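PDB 3C9P: uncharacterized protein SP1917 from Streptococcus pneumoniae, which is of unknown function and belongs to the bacterial DUF2200 family, folding as a small, mainly helical protein. Local coordinates for residues Tyr69-Ile74 against Glu95-Leu99. Numbering follows the deposited sequence.
Sequences YVPERI and EIRRL
Arg73 takes hold of the Glu95 carboxylate side-on, with NE and NH2 both going to one oxygen. NE lies 2.9 Å from Glu95 OE2, with an N-H...O angle of 159°, and NH2 of Arg73 meets the syn lone pair of the same OE2 at 3.2 Å along a more bent line. The other oxygen serves a second arginine: Arg98, one helical turn on, gives NH1 to Glu95 OE1 at 3.0 Å, coming from above the carboxylate plane. The planes of the two guanidinium groups are almost perpendicular, 85° apart. Tyr69 covers the acid from another direction. Its ring lies nearly parallel to the carboxylate, 16° between planes, and Glu95 CG sits over the ring face in a CH-pi contact 4.2 Å from the centroid. A bend at chi2 folds the Glu95 chain so that methylene and carboxylate both lie along this ring. Ile74 CD1 rests 3.6 Å from Arg98 NH2 and also lies over one face of the Arg73 guanidinium, whose opposite face meets Tyr69 CB. Farther out, Arg73 NH1 bonds to Val70 O at 3.0 Å, in the guanidinium plane, which helps fix the rotation of the group; the backbone N of Arg73 reaches that carbonyl from its other face. Tyr69 OH bonds to Phe63 O of helix 59-64, and the Val70 backbone to Leu41. The network ties the 3-10 turn before strand 79-80 to helix 91-107. With an arginine at each oxygen, the buried Glu95 is probably held ionised, and its charge should offset the closeness of Arg73 and Arg98.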
ATOM      1  N   TYR A  69      -2.998   3.639  11.319  1.00 11.44           N
ATOM      2  CA  TYR A  69      -2.682   2.332  10.736  1.00 11.84           C
ATOM      3  C   TYR A  69      -3.566   1.280  11.361  1.00 12.22           C
ATOM      4  O   TYR A  69      -3.715   1.249  12.596  1.00 12.62           O
ATOM      5  CB  TYR A  69      -1.210   2.007  10.964  1.00 11.35           C
ATOM      6  CG  TYR A  69      -0.307   2.690   9.957  1.00 13.48           C
ATOM      7  CD1 TYR A  69      -0.179   2.164   8.657  1.00 14.57           C
ATOM      8  CD2 TYR A  69       0.408   3.841  10.289  1.00 13.23           C
ATOM      9  CE1 TYR A  69       0.633   2.765   7.723  1.00 15.24           C
ATOM     10  CE2 TYR A  69       1.249   4.458   9.346  1.00 14.35           C
ATOM     11  CZ  TYR A  69       1.351   3.895   8.076  1.00 13.52           C
ATOM     12  OH  TYR A  69       2.146   4.456   7.139  1.00 13.91           O
ATOM     13  N   VAL A  70      -4.139   0.418  10.520  1.00 12.76           N
ATOM     14  CA  VAL A  70      -5.131  -0.576  10.967  1.00 13.39           C
ATOM     15  C   VAL A  70      -4.415  -1.694  11.745  1.00 13.80           C
ATOM     16  O   VAL A  70      -3.331  -2.139  11.335  1.00 13.48           O
ATOM     17  CB  VAL A  70      -5.958  -1.103   9.749  1.00 13.73           C
ATOM     18  CG1 VAL A  70      -5.118  -2.035   8.854  1.00 12.16           C
ATOM     19  CG2 VAL A  70      -7.276  -1.778  10.164  1.00 15.91           C
ATOM     20  N   PRO A  71      -4.983  -2.113  12.896  1.00 14.09           N
ATOM     21  CA  PRO A  71      -4.341  -3.151  13.695  1.00 14.40           C
ATOM     22  C   PRO A  71      -4.077  -4.457  12.916  1.00 13.55           C
ATOM     23  O   PRO A  71      -3.052  -5.086  13.125  1.00 12.59           O
ATOM     24  CB  PRO A  71      -5.331  -3.383  14.859  1.00 14.70           C
ATOM     25  CG  PRO A  71      -6.103  -2.106  14.962  1.00 15.85           C
ATOM     26  CD  PRO A  71      -6.196  -1.580  13.546  1.00 14.77           C
ATOM     27  N   GLU A  72      -4.972  -4.817  12.000  1.00 13.02           N
ATOM     28  CA  GLU A  72      -4.886  -6.099  11.304  1.00 12.24           C
ATOM     29  C   GLU A  72      -3.726  -6.154  10.305  1.00 11.81           C
ATOM     30  O   GLU A  72      -3.467  -7.191   9.700  1.00 12.43           O
ATOM     31  CB  GLU A  72      -6.220  -6.389  10.603  1.00 12.60           C
ATOM     32  CG  GLU A  72      -7.361  -6.763  11.577  1.00 15.54           C
ATOM     33  CD  GLU A  72      -7.978  -5.555  12.317  1.00 20.73           C
ATOM     34  OE1 GLU A  72      -7.671  -4.382  11.985  1.00 21.03           O
ATOM     35  OE2 GLU A  72      -8.796  -5.787  13.227  1.00 20.63           O
ATOM     36  N   ARG A  73      -3.024  -5.036  10.132  1.00 11.05           N
ATOM     37  CA  ARG A  73      -1.932  -4.990   9.158  1.00 11.55           C
ATOM     38  C   ARG A  73      -0.744  -5.848   9.601  1.00 11.06           C
ATOM     39  O   ARG A  73       0.089  -6.232   8.789  1.00 12.18           O
ATOM     40  CB  ARG A  73      -1.496  -3.541   8.918  1.00 11.35           C
ATOM     41  CG  ARG A  73      -0.635  -2.972  10.024  1.00 11.14           C
ATOM     42  CD  ARG A  73      -0.453  -1.465   9.894  1.00 10.84           C
ATOM     43  NE  ARG A  73       0.577  -1.039  10.840  1.00 12.32           N
ATOM     44  CZ  ARG A  73       0.422  -0.971  12.156  1.00 12.50           C
ATOM     45  NH1 ARG A  73      -0.759  -1.265  12.718  1.00 11.94           N
ATOM     46  NH2 ARG A  73       1.461  -0.602  12.908  1.00 15.18           N
ATOM     47  N   ILE A  74      -0.680  -6.162  10.899  1.00 10.50           N
ATOM     48  CA  ILE A  74       0.357  -7.031  11.441  1.00 10.37           C
ATOM     49  C   ILE A  74       0.231  -8.457  10.836  1.00 10.09           C
ATOM     50  O   ILE A  74       1.213  -9.209  10.756  1.00  8.92           O
ATOM     51  CB  ILE A  74       0.227  -7.079  12.990  1.00 10.23           C
ATOM     52  CG1 ILE A  74       0.351  -5.655  13.608  1.00 12.59           C
ATOM     53  CG2 ILE A  74       1.163  -8.114  13.661  1.00 12.47           C
ATOM     54  CD1 ILE A  74       1.500  -4.802  13.121  1.00 12.56           C
ATOM     55  N   GLU A  95       5.677  -0.664   6.481  1.00 13.77           N
ATOM     56  CA  GLU A  95       4.311  -0.246   6.084  1.00 13.92           C
ATOM     57  C   GLU A  95       4.193  -0.157   4.563  1.00 14.09           C
ATOM     58  O   GLU A  95       3.175  -0.536   3.987  1.00 13.90           O
ATOM     59  CB  GLU A  95       3.920   1.109   6.711  1.00 14.37           C
ATOM     60  CG  GLU A  95       4.012   1.185   8.264  1.00 17.50           C
ATOM     61  CD  GLU A  95       3.164   0.138   9.003  1.00 18.96           C
ATOM     62  OE1 GLU A  95       2.529  -0.715   8.353  1.00 20.52           O
ATOM     63  OE2 GLU A  95       3.131   0.182  10.254  1.00 18.91           O
ATOM     64  N   ILE A  96       5.243   0.352   3.923  1.00 13.00           N
ATOM     65  CA  ILE A  96       5.283   0.479   2.464  1.00 12.48           C
ATOM     66  C   ILE A  96       5.170  -0.911   1.832  1.00 12.23           C
ATOM     67  O   ILE A  96       4.417  -1.108   0.871  1.00 11.55           O
ATOM     68  CB  ILE A  96       6.573   1.199   2.006  1.00 12.07           C
ATOM     69  CG1 ILE A  96       6.448   2.710   2.298  1.00 13.33           C
ATOM     70  CG2 ILE A  96       6.917   0.897   0.516  1.00 10.50           C
ATOM     71  CD1 ILE A  96       7.756   3.575   2.060  1.00 12.46           C
ATOM     72  N   ARG A  97       5.919  -1.869   2.372  1.00 11.71           N
ATOM     73  CA  ARG A  97       5.916  -3.226   1.831  1.00 11.87           C
ATOM     74  C   ARG A  97       4.604  -3.933   2.132  1.00 12.04           C
ATOM     75  O   ARG A  97       4.179  -4.766   1.347  1.00 11.57           O
ATOM     76  CB  ARG A  97       7.107  -4.038   2.335  1.00 12.60           C
ATOM     77  CG  ARG A  97       8.463  -3.547   1.783  1.00 14.12           C
ATOM     78  CD  ARG A  97       8.504  -3.717   0.250  1.00 21.60           C
ATOM     79  NE  ARG A  97       9.818  -3.395  -0.298  1.00 27.49           N
ATOM     80  CZ  ARG A  97      10.056  -2.447  -1.200  1.00 28.90           C
ATOM     81  NH1 ARG A  97       9.078  -1.701  -1.673  1.00 29.87           N
ATOM     82  NH2 ARG A  97      11.290  -2.254  -1.638  1.00 32.39           N
ATOM     83  N   ARG A  98       3.949  -3.591   3.240  1.00 11.03           N
ATOM     84  CA  ARG A  98       2.600  -4.148   3.484  1.00 11.80           C
ATOM     85  C   ARG A  98       1.622  -3.666   2.411  1.00 11.80           C
ATOM     86  O   ARG A  98       0.821  -4.467   1.898  1.00 11.73           O
ATOM     87  CB  ARG A  98       2.082  -3.802   4.883  1.00 11.60           C
ATOM     88  CG  ARG A  98       2.776  -4.545   5.995  1.00 12.20           C
ATOM     89  CD  ARG A  98       2.353  -4.019   7.355  1.00 12.78           C
ATOM     90  NE  ARG A  98       2.957  -4.833   8.412  1.00 14.99           N
ATOM     91  CZ  ARG A  98       3.386  -4.391   9.587  1.00 16.82           C
ATOM     92  NH1 ARG A  98       3.322  -3.104   9.907  1.00 13.53           N
ATOM     93  NH2 ARG A  98       3.893  -5.256  10.451  1.00 16.15           N
ATOM     94  N   LEU A  99       1.698  -2.389   2.033  1.00 11.31           N
ATOM     95  CA  LEU A  99       0.879  -1.946   0.868  1.00 12.23           C
ATOM     96  C   LEU A  99       1.220  -2.702  -0.430  1.00 12.12           C
ATOM     97  O   LEU A  99       0.319  -3.113  -1.194  1.00 11.67           O
ATOM     98  CB  LEU A  99       0.920  -0.424   0.648  1.00 12.40           C
ATOM     99  CG  LEU A  99       0.012   0.055  -0.507  1.00 12.25           C
ATOM    100  CD1 LEU A  99      -1.454  -0.283  -0.251  1.00 13.20           C
ATOM    101  CD2 LEU A  99       0.197   1.554  -0.776  1.00 10.28           C
TER